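Local atomic coordinates of phosphosugar isomerase (Escherichia coli O6:H1, PDB entry 5UQI), a protein that probably interconverts arabinose-5-phosphate and ribulose-5-phosphate as a sugar isomerase of the GutQ/KpsF type, and binds arabinose-5-phosphate. Residues 114-127 against 132-144. Numbering follows the deposited sequence.
Sequences KKMGNYLISFTRSH and AISCDLSVEIPVK
Glu140 and His127 meet where strands 120-124 and 137-140 run out, and the glutamate rewards tracing atom by atom. Its CB sits over one face of the His127 imidazole, a CH-pi contact 3.5 Å from the ring centroid. CG, anti to the backbone N (chi1 -178°), passes Arg125 O, and CD continues to the CD2 side of the ring, where OE1 also stays. At the tip OE2 accepts the backbone N-H of His127 on its anti side (2.9 Å, N-H...O 168°), somewhat out of the carboxylate plane. The same imidazole is pinned at its edge, where ND1 and Ser138 OG share a short hydrogen bond of 2.6 Å; the two contacts together probably limit the ring's rotation.

Between these strands runs the right-handed beta-alpha-beta crossover of the SIS domain's parallel sheet, with helix 130-134 as the connection and 137-140 as the outermost strand within the chain. Backbone bonds alternate regularly from Leu137 N to Leu120 O through to Ile141 N to Thr124 O. On the helix side, the hydroxyls of Ser122, Thr124 and Ser138 all bond to one water, which in turn donates to Val139 O; Ala132 CA comes within 3.4 Å of Ser122 OG. The other face is apolar: Val139 lies alongside Ile121 and Phe123, pointing the same way, while helix 32-41 covers Ile121 and Val139.

At the strands' beginning, Asp136 is gripped in a comparable manner. Its CB lies over a face of the Tyr119 ring, 3.7 Å from the centroid, and OD2 takes Leu120 N at 2.9 Å through the anti lone pair. A water links OD2 to Lys114 NZ, whose chain, bent at chi2 (-65°), brings that nitrogen within 2.8 Å of Ser134 O.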
ATOM      1  N   LYS A 114     -15.411 -11.225   0.683  1.00 17.62           N
ATOM      2  CA  LYS A 114     -16.156 -11.726  -0.486  1.00 19.63           C
ATOM      3  C   LYS A 114     -17.687 -11.709  -0.265  1.00 19.59           C
ATOM      4  O   LYS A 114     -18.430 -11.212  -1.136  1.00 20.50           O
ATOM      5  CB  LYS A 114     -15.669 -13.158  -0.815  1.00 19.77           C
ATOM      6  CG  LYS A 114     -14.296 -13.203  -1.416  1.00 19.73           C
ATOM      7  CD  LYS A 114     -14.316 -12.520  -2.765  1.00 21.94           C
ATOM      8  CE  LYS A 114     -12.951 -12.668  -3.374  1.00 21.71           C
ATOM      9  NZ  LYS A 114     -12.941 -12.142  -4.752  1.00 23.09           N
ATOM     10  N   LYS A 115     -18.142 -12.138   0.916  1.00 18.28           N
ATOM     11  CA  LYS A 115     -19.557 -12.010   1.287  1.00 21.53           C
ATOM     12  C   LYS A 115     -20.058 -10.598   1.344  1.00 21.62           C
ATOM     13  O   LYS A 115     -21.184 -10.314   0.978  1.00 21.38           O
ATOM     14  CB  LYS A 115     -19.922 -12.764   2.564  1.00 25.23           C
ATOM     15  CG  LYS A 115     -19.599 -14.261   2.547  1.00 32.34           C
ATOM     16  CD  LYS A 115     -20.183 -14.880   3.812  1.00 40.04           C
ATOM     17  CE  LYS A 115     -19.461 -16.154   4.221  1.00 44.25           C
ATOM     18  NZ  LYS A 115     -19.831 -17.276   3.314  1.00 58.79           N
ATOM     19  N   MET A 116     -19.204  -9.666   1.780  1.00 18.09           N
ATOM     20  CA  MET A 116     -19.602  -8.286   1.938  1.00 18.44           C
ATOM     21  C   MET A 116     -19.699  -7.593   0.600  1.00 18.70           C
ATOM     22  O   MET A 116     -20.482  -6.650   0.444  1.00 21.81           O
ATOM     23  CB  MET A 116     -18.550  -7.586   2.837  1.00 17.16           C
ATOM     24  CG  MET A 116     -18.709  -8.080   4.265  1.00 17.57           C
ATOM     25  SD  MET A 116     -17.255  -7.671   5.282  1.00 18.57           S
ATOM     26  CE  MET A 116     -17.352  -5.855   5.316  1.00 20.10           C
ATOM     27  N   GLY A 117     -18.915  -8.071  -0.370  1.00 19.27           N
ATOM     28  CA  GLY A 117     -19.055  -7.620  -1.771  1.00 18.95           C
ATOM     29  C   GLY A 117     -18.212  -6.457  -2.205  1.00 19.99           C
ATOM     30  O   GLY A 117     -18.230  -6.064  -3.356  1.00 21.46           O
ATOM     31  N   ASN A 118     -17.459  -5.863  -1.287  1.00 16.83           N
ATOM     32  CA  ASN A 118     -16.634  -4.760  -1.735  1.00 16.72           C
ATOM     33  C   ASN A 118     -15.600  -5.066  -2.821  1.00 15.22           C
ATOM     34  O   ASN A 118     -15.034  -6.175  -2.856  1.00 17.73           O
ATOM     35  CB  ASN A 118     -15.889  -4.219  -0.513  1.00 16.18           C
ATOM     36  CG  ASN A 118     -16.827  -3.831   0.609  1.00 15.98           C
ATOM     37  OD1 ASN A 118     -17.277  -4.686   1.407  1.00 17.65           O
ATOM     38  ND2 ASN A 118     -17.097  -2.557   0.692  1.00 16.51           N
ATOM     39  N   TYR A 119     -15.257  -4.057  -3.614  1.00 16.41           N
ATOM     40  CA  TYR A 119     -14.194  -4.183  -4.589  1.00 15.12           C
ATOM     41  C   TYR A 119     -12.854  -4.239  -3.860  1.00 16.68           C
ATOM     42  O   TYR A 119     -12.618  -3.395  -2.961  1.00 17.26           O
ATOM     43  CB  TYR A 119     -14.242  -2.951  -5.493  1.00 17.40           C
ATOM     44  CG  TYR A 119     -13.433  -3.133  -6.737  1.00 17.85           C
ATOM     45  CD1 TYR A 119     -12.087  -2.904  -6.777  1.00 17.31           C
ATOM     46  CD2 TYR A 119     -14.030  -3.615  -7.912  1.00 20.01           C
ATOM     47  CE1 TYR A 119     -11.313  -3.103  -7.910  1.00 19.20           C
ATOM     48  CE2 TYR A 119     -13.259  -3.816  -9.034  1.00 18.39           C
ATOM     49  CZ  TYR A 119     -11.919  -3.547  -9.058  1.00 20.68           C
ATOM     50  OH  TYR A 119     -11.136  -3.736 -10.202  1.00 23.15           O
ATOM     51  N   LEU A 120     -12.079  -5.274  -4.150  1.00 15.55           N
ATOM     52  CA  LEU A 120     -10.817  -5.564  -3.433  1.00 14.29           C
ATOM     53  C   LEU A 120      -9.649  -5.336  -4.348  1.00 16.09           C
ATOM     54  O   LEU A 120      -9.565  -5.880  -5.427  1.00 15.87           O
ATOM     55  CB  LEU A 120     -10.777  -7.005  -2.886  1.00 14.51           C
ATOM     56  CG  LEU A 120     -11.999  -7.439  -2.069  1.00 15.96           C
ATOM     57  CD1 LEU A 120     -11.739  -8.918  -1.690  1.00 17.23           C
ATOM     58  CD2 LEU A 120     -12.253  -6.512  -0.846  1.00 17.43           C
ATOM     59  N   ILE A 121      -8.643  -4.579  -3.858  1.00 13.19           N
ATOM     60  CA  ILE A 121      -7.409  -4.329  -4.570  1.00 14.44           C
ATOM     61  C   ILE A 121      -6.291  -4.901  -3.714  1.00 14.91           C
ATOM     62  O   ILE A 121      -6.327  -4.732  -2.499  1.00 15.53           O
ATOM     63  CB  ILE A 121      -7.205  -2.781  -4.683  1.00 15.09           C
ATOM     64  CG1 ILE A 121      -8.327  -2.221  -5.590  1.00 15.90           C
ATOM     65  CG2 ILE A 121      -5.825  -2.439  -5.249  1.00 15.89           C
ATOM     66  CD1 ILE A 121      -8.368  -0.699  -5.500  1.00 15.78           C
ATOM     67  N   SER A 122      -5.318  -5.562  -4.309  1.00 13.39           N
ATOM     68  CA  SER A 122      -4.161  -6.022  -3.564  1.00 14.28           C
ATOM     69  C   SER A 122      -2.893  -5.326  -4.032  1.00 13.62           C
ATOM     70  O   SER A 122      -2.732  -5.039  -5.211  1.00 13.61           O
ATOM     71  CB  SER A 122      -3.941  -7.548  -3.618  1.00 14.73           C
ATOM     72  OG  SER A 122      -3.731  -7.937  -5.035  1.00 17.94           O
ATOM     73  N   PHE A 123      -1.987  -5.014  -3.084  1.00 13.24           N
ATOM     74  CA  PHE A 123      -0.639  -4.627  -3.436  1.00 14.09           C
ATOM     75  C   PHE A 123       0.273  -5.717  -2.931  1.00 14.35           C
ATOM     76  O   PHE A 123       0.431  -5.891  -1.683  1.00 15.22           O
ATOM     77  CB  PHE A 123      -0.261  -3.325  -2.648  1.00 15.82           C
ATOM     78  CG  PHE A 123      -0.889  -2.010  -3.129  1.00 16.03           C
ATOM     79  CD1 PHE A 123      -1.912  -1.920  -4.071  1.00 16.55           C
ATOM     80  CD2 PHE A 123      -0.483  -0.796  -2.496  1.00 19.29           C
ATOM     81  CE1 PHE A 123      -2.428  -0.698  -4.468  1.00 17.52           C
ATOM     82  CE2 PHE A 123      -1.045   0.427  -2.865  1.00 18.50           C
ATOM     83  CZ  PHE A 123      -1.988   0.494  -3.864  1.00 20.84           C
ATOM     84  N   THR A 124       0.923  -6.494  -3.826  1.00 14.76           N
ATOM     85  CA  THR A 124       1.789  -7.624  -3.455  1.00 15.28           C
ATOM     86  C   THR A 124       2.929  -7.689  -4.452  1.00 16.11           C
ATOM     87  O   THR A 124       2.844  -7.016  -5.487  1.00 17.45           O
ATOM     88  CB  THR A 124       1.060  -9.004  -3.437  1.00 17.81           C
ATOM     89  OG1 THR A 124       0.898  -9.501  -4.791  1.00 16.34           O
ATOM     90  CG2 THR A 124      -0.356  -8.919  -2.761  1.00 16.37           C
ATOM     91  N   ARG A 125       3.880  -8.558  -4.174  1.00 17.41           N
ATOM     92  CA  ARG A 125       5.008  -8.693  -5.067  1.00 19.38           C
ATOM     93  C   ARG A 125       4.678  -9.587  -6.255  1.00 21.30           C
ATOM     94  O   ARG A 125       5.562  -9.747  -7.120  1.00 23.79           O
ATOM     95  CB  ARG A 125       6.209  -9.208  -4.283  1.00 21.48           C
ATOM     96  CG  ARG A 125       6.236 -10.668  -4.003  1.00 23.35           C
ATOM     97  CD  ARG A 125       7.448 -11.019  -3.126  1.00 29.78           C
ATOM     98  NE  ARG A 125       7.252 -12.367  -2.662  1.00 29.35           N
ATOM     99  CZ  ARG A 125       7.682 -12.863  -1.499  1.00 39.79           C
ATOM    100  NH1 ARG A 125       8.327 -12.083  -0.633  1.00 44.86           N
ATOM    101  NH2 ARG A 125       7.428 -14.141  -1.189  1.00 41.46           N
ATOM    102  N   SER A 126       3.501 -10.190  -6.281  1.00 19.12           N
ATOM    103  CA  SER A 126       3.164 -11.190  -7.354  1.00 20.11           C
ATOM    104  C   SER A 126       1.701 -11.360  -7.626  1.00 21.33           C
ATOM    105  O   SER A 126       0.916 -11.689  -6.701  1.00 18.61           O
ATOM    106  CB  SER A 126       3.693 -12.558  -6.939  1.00 22.78           C
ATOM    107  OG  SER A 126       3.364 -13.575  -7.938  1.00 23.74           O
ATOM    108  N   HIS A 127       1.310 -11.224  -8.901  1.00 20.24           N
ATOM    109  CA  HIS A 127      -0.069 -11.511  -9.279  1.00 19.23           C
ATOM    110  C   HIS A 127      -0.510 -12.954  -8.978  1.00 17.35           C
ATOM    111  O   HIS A 127      -1.712 -13.203  -8.848  1.00 17.75           O
ATOM    112  CB  HIS A 127      -0.276 -11.265 -10.809  1.00 19.11           C
ATOM    113  CG  HIS A 127      -0.140  -9.830 -11.276  1.00 19.88           C
ATOM    114  ND1 HIS A 127      -0.908  -8.793 -10.783  1.00 18.60           N
ATOM    115  CD2 HIS A 127       0.574  -9.309 -12.310  1.00 20.49           C
ATOM    116  CE1 HIS A 127      -0.617  -7.680 -11.428  1.00 18.52           C
ATOM    117  NE2 HIS A 127       0.265  -7.971 -12.395  1.00 20.51           N
ATOM    118  N   ALA A 132      -3.506 -11.865  -4.248  1.00 15.79           N
ATOM    119  CA  ALA A 132      -3.681 -11.250  -5.546  1.00 16.12           C
ATOM    120  C   ALA A 132      -4.726 -11.988  -6.400  1.00 16.27           C
ATOM    121  O   ALA A 132      -5.552 -11.339  -7.008  1.00 16.85           O
ATOM    122  CB  ALA A 132      -2.366 -11.164  -6.252  1.00 16.06           C
ATOM    123  N   ILE A 133      -4.661 -13.318  -6.323  1.00 20.55           N
ATOM    124  CA  ILE A 133      -5.624 -14.175  -7.038  1.00 22.85           C
ATOM    125  C   ILE A 133      -7.056 -13.962  -6.566  1.00 22.33           C
ATOM    126  O   ILE A 133      -8.010 -14.110  -7.338  1.00 22.73           O
ATOM    127  CB  ILE A 133      -5.230 -15.682  -6.852  1.00 25.46           C
ATOM    128  CG1 ILE A 133      -3.993 -15.991  -7.681  1.00 30.96           C
ATOM    129  CG2 ILE A 133      -6.371 -16.642  -7.217  1.00 34.21           C
ATOM    130  CD1 ILE A 133      -4.144 -15.823  -9.179  1.00 36.66           C
ATOM    131  N   SER A 134      -7.242 -13.605  -5.278  1.00 19.72           N
ATOM    132  CA  SER A 134      -8.528 -13.406  -4.665  1.00 19.45           C
ATOM    133  C   SER A 134      -9.059 -12.019  -4.754  1.00 19.27           C
ATOM    134  O   SER A 134     -10.198 -11.783  -4.430  1.00 23.01           O
ATOM    135  CB  SER A 134      -8.410 -13.757  -3.195  1.00 22.02           C
ATOM    136  OG  SER A 134      -8.198 -15.149  -3.081  1.00 30.00           O
ATOM    137  N   CYS A 135      -8.271 -11.080  -5.272  1.00 18.24           N
ATOM    138  CA  CYS A 135      -8.766  -9.737  -5.374  1.00 18.13           C
ATOM    139  C   CYS A 135      -9.313  -9.370  -6.751  1.00 19.31           C
ATOM    140  O   CYS A 135      -9.065 -10.064  -7.760  1.00 23.26           O
ATOM    141  CB  CYS A 135      -7.668  -8.718  -4.966  1.00 15.70           C
ATOM    142  SG  CYS A 135      -7.385  -8.756  -3.145  1.00 19.24           S
ATOM    143  N   ASP A 136     -10.130  -8.331  -6.805  1.00 17.73           N
ATOM    144  CA  ASP A 136     -10.642  -7.868  -8.091  1.00 16.53           C
ATOM    145  C   ASP A 136      -9.587  -7.203  -8.957  1.00 19.59           C
ATOM    146  O   ASP A 136      -9.632  -7.297 -10.195  1.00 19.06           O
ATOM    147  CB  ASP A 136     -11.793  -6.925  -7.899  1.00 17.64           C
ATOM    148  CG  ASP A 136     -12.901  -7.567  -7.126  1.00 20.58           C
ATOM    149  OD1 ASP A 136     -13.635  -8.422  -7.739  1.00 21.11           O
ATOM    150  OD2 ASP A 136     -13.099  -7.363  -5.938  1.00 17.86           O
ATOM    151  N   LEU A 137      -8.675  -6.441  -8.331  1.00 15.29           N
ATOM    152  CA  LEU A 137      -7.569  -5.819  -9.029  1.00 16.05           C
ATOM    153  C   LEU A 137      -6.312  -6.144  -8.239  1.00 16.07           C
ATOM    154  O   LEU A 137      -6.141  -5.710  -7.070  1.00 17.56           O
ATOM    155  CB  LEU A 137      -7.787  -4.305  -9.207  1.00 15.79           C
ATOM    156  CG  LEU A 137      -6.592  -3.612  -9.874  1.00 20.31           C
ATOM    157  CD1 LEU A 137      -6.398  -4.051 -11.327  1.00 23.32           C
ATOM    158  CD2 LEU A 137      -6.817  -2.122  -9.799  1.00 22.53           C
ATOM    159  N   SER A 138      -5.430  -6.899  -8.878  1.00 14.98           N
ATOM    160  CA  SER A 138      -4.065  -7.133  -8.370  1.00 14.63           C
ATOM    161  C   SER A 138      -3.096  -6.130  -8.951  1.00 16.98           C
ATOM    162  O   SER A 138      -2.926  -6.025 -10.218  1.00 17.71           O
ATOM    163  CB  SER A 138      -3.589  -8.578  -8.704  1.00 16.45           C
ATOM    164  OG  SER A 138      -2.182  -8.697  -8.487  1.00 16.06           O
ATOM    165  N   VAL A 139      -2.410  -5.408  -8.042  1.00 16.24           N
ATOM    166  CA  VAL A 139      -1.379  -4.505  -8.445  1.00 16.69           C
ATOM    167  C   VAL A 139      -0.075  -5.151  -8.021  1.00 17.45           C
ATOM    168  O   VAL A 139       0.159  -5.431  -6.806  1.00 16.18           O
ATOM    169  CB  VAL A 139      -1.546  -3.149  -7.729  1.00 17.42           C
ATOM    170  CG1 VAL A 139      -0.403  -2.231  -8.092  1.00 19.21           C
ATOM    171  CG2 VAL A 139      -2.871  -2.522  -8.074  1.00 16.17           C
ATOM    172  N   GLU A 140       0.825  -5.390  -8.965  1.00 19.30           N
ATOM    173  CA  GLU A 140       2.059  -6.113  -8.676  1.00 21.49           C
ATOM    174  C   GLU A 140       3.143  -5.048  -8.478  1.00 25.73           C
ATOM    175  O   GLU A 140       3.339  -4.146  -9.326  1.00 27.75           O
ATOM    176  CB  GLU A 140       2.396  -7.117  -9.799  1.00 22.08           C
ATOM    177  CG  GLU A 140       3.635  -7.953  -9.552  1.00 26.33           C
ATOM    178  CD  GLU A 140       3.838  -8.983 -10.676  1.00 27.52           C
ATOM    179  OE1 GLU A 140       4.411  -8.539 -11.683  1.00 31.45           O
ATOM    180  OE2 GLU A 140       3.401 -10.170 -10.615  1.00 26.57           O
ATOM    181  N   ILE A 141       3.764  -5.068  -7.301  1.00 22.71           N
ATOM    182  CA  ILE A 141       4.836  -4.125  -6.980  1.00 26.02           C
ATOM    183  C   ILE A 141       6.052  -5.014  -6.738  1.00 29.05           C
ATOM    184  O   ILE A 141       6.268  -5.476  -5.616  1.00 30.09           O
ATOM    185  CB  ILE A 141       4.504  -3.305  -5.725  1.00 25.18           C
ATOM    186  CG1 ILE A 141       3.155  -2.565  -5.945  1.00 26.41           C
ATOM    187  CG2 ILE A 141       5.690  -2.350  -5.433  1.00 26.31           C
ATOM    188  CD1 ILE A 141       2.652  -1.738  -4.782  1.00 30.02           C
ATOM    189  N   PRO A 142       6.851  -5.245  -7.799  1.00 32.41           N
ATOM    190  CA  PRO A 142       7.933  -6.216  -7.717  1.00 37.76           C
ATOM    191  C   PRO A 142       9.062  -5.709  -6.789  1.00 31.92           C
ATOM    192  O   PRO A 142       9.462  -4.529  -6.852  1.00 35.21           O
ATOM    193  CB  PRO A 142       8.397  -6.337  -9.181  1.00 37.50           C
ATOM    194  CG  PRO A 142       8.117  -4.989  -9.762  1.00 37.47           C
ATOM    195  CD  PRO A 142       6.925  -4.426  -9.030  1.00 32.98           C
ATOM    196  N   VAL A 143       9.501  -6.585  -5.899  1.00 33.69           N
ATOM    197  CA  VAL A 143      10.618  -6.309  -5.014  1.00 34.91           C
ATOM    198  C   VAL A 143      11.497  -7.555  -5.020  1.00 38.31           C
ATOM    199  O   VAL A 143      11.090  -8.606  -4.529  1.00 42.53           O
ATOM    200  CB  VAL A 143      10.156  -5.975  -3.568  1.00 39.86           C
ATOM    201  CG1 VAL A 143      11.373  -5.678  -2.675  1.00 39.63           C
ATOM    202  CG2 VAL A 143       9.133  -4.817  -3.549  1.00 37.35           C
ATOM    203  N   LYS A 144      12.685  -7.400  -5.587  1.00 36.33           N
ATOM    204  CA  LYS A 144      13.696  -8.457  -5.781  1.00 46.19           C
ATOM    205  C   LYS A 144      14.225  -9.088  -4.491  1.00 45.72           C
ATOM    206  O   LYS A 144      14.309 -10.326  -4.363  1.00 44.37           O
ATOM    207  CB  LYS A 144      14.887  -7.883  -6.604  1.00 50.10           C
ATOM    208  CG  LYS A 144      15.097  -6.339  -6.555  1.00 62.19           C
ATOM    209  CD  LYS A 144      15.863  -5.778  -5.322  1.00 63.27           C
ATOM    210  CE  LYS A 144      16.389  -4.344  -5.524  1.00 60.69           C
ATOM    211  NZ  LYS A 144      17.215  -3.762  -4.405  1.00 56.10           N
TER
HETATM  212  O   HOH W   1     -13.980  -9.527  -4.403  1.00 23.62           O
HETATM  213  O   HOH W   2      -1.125  -7.932  -6.104  1.00 15.40           O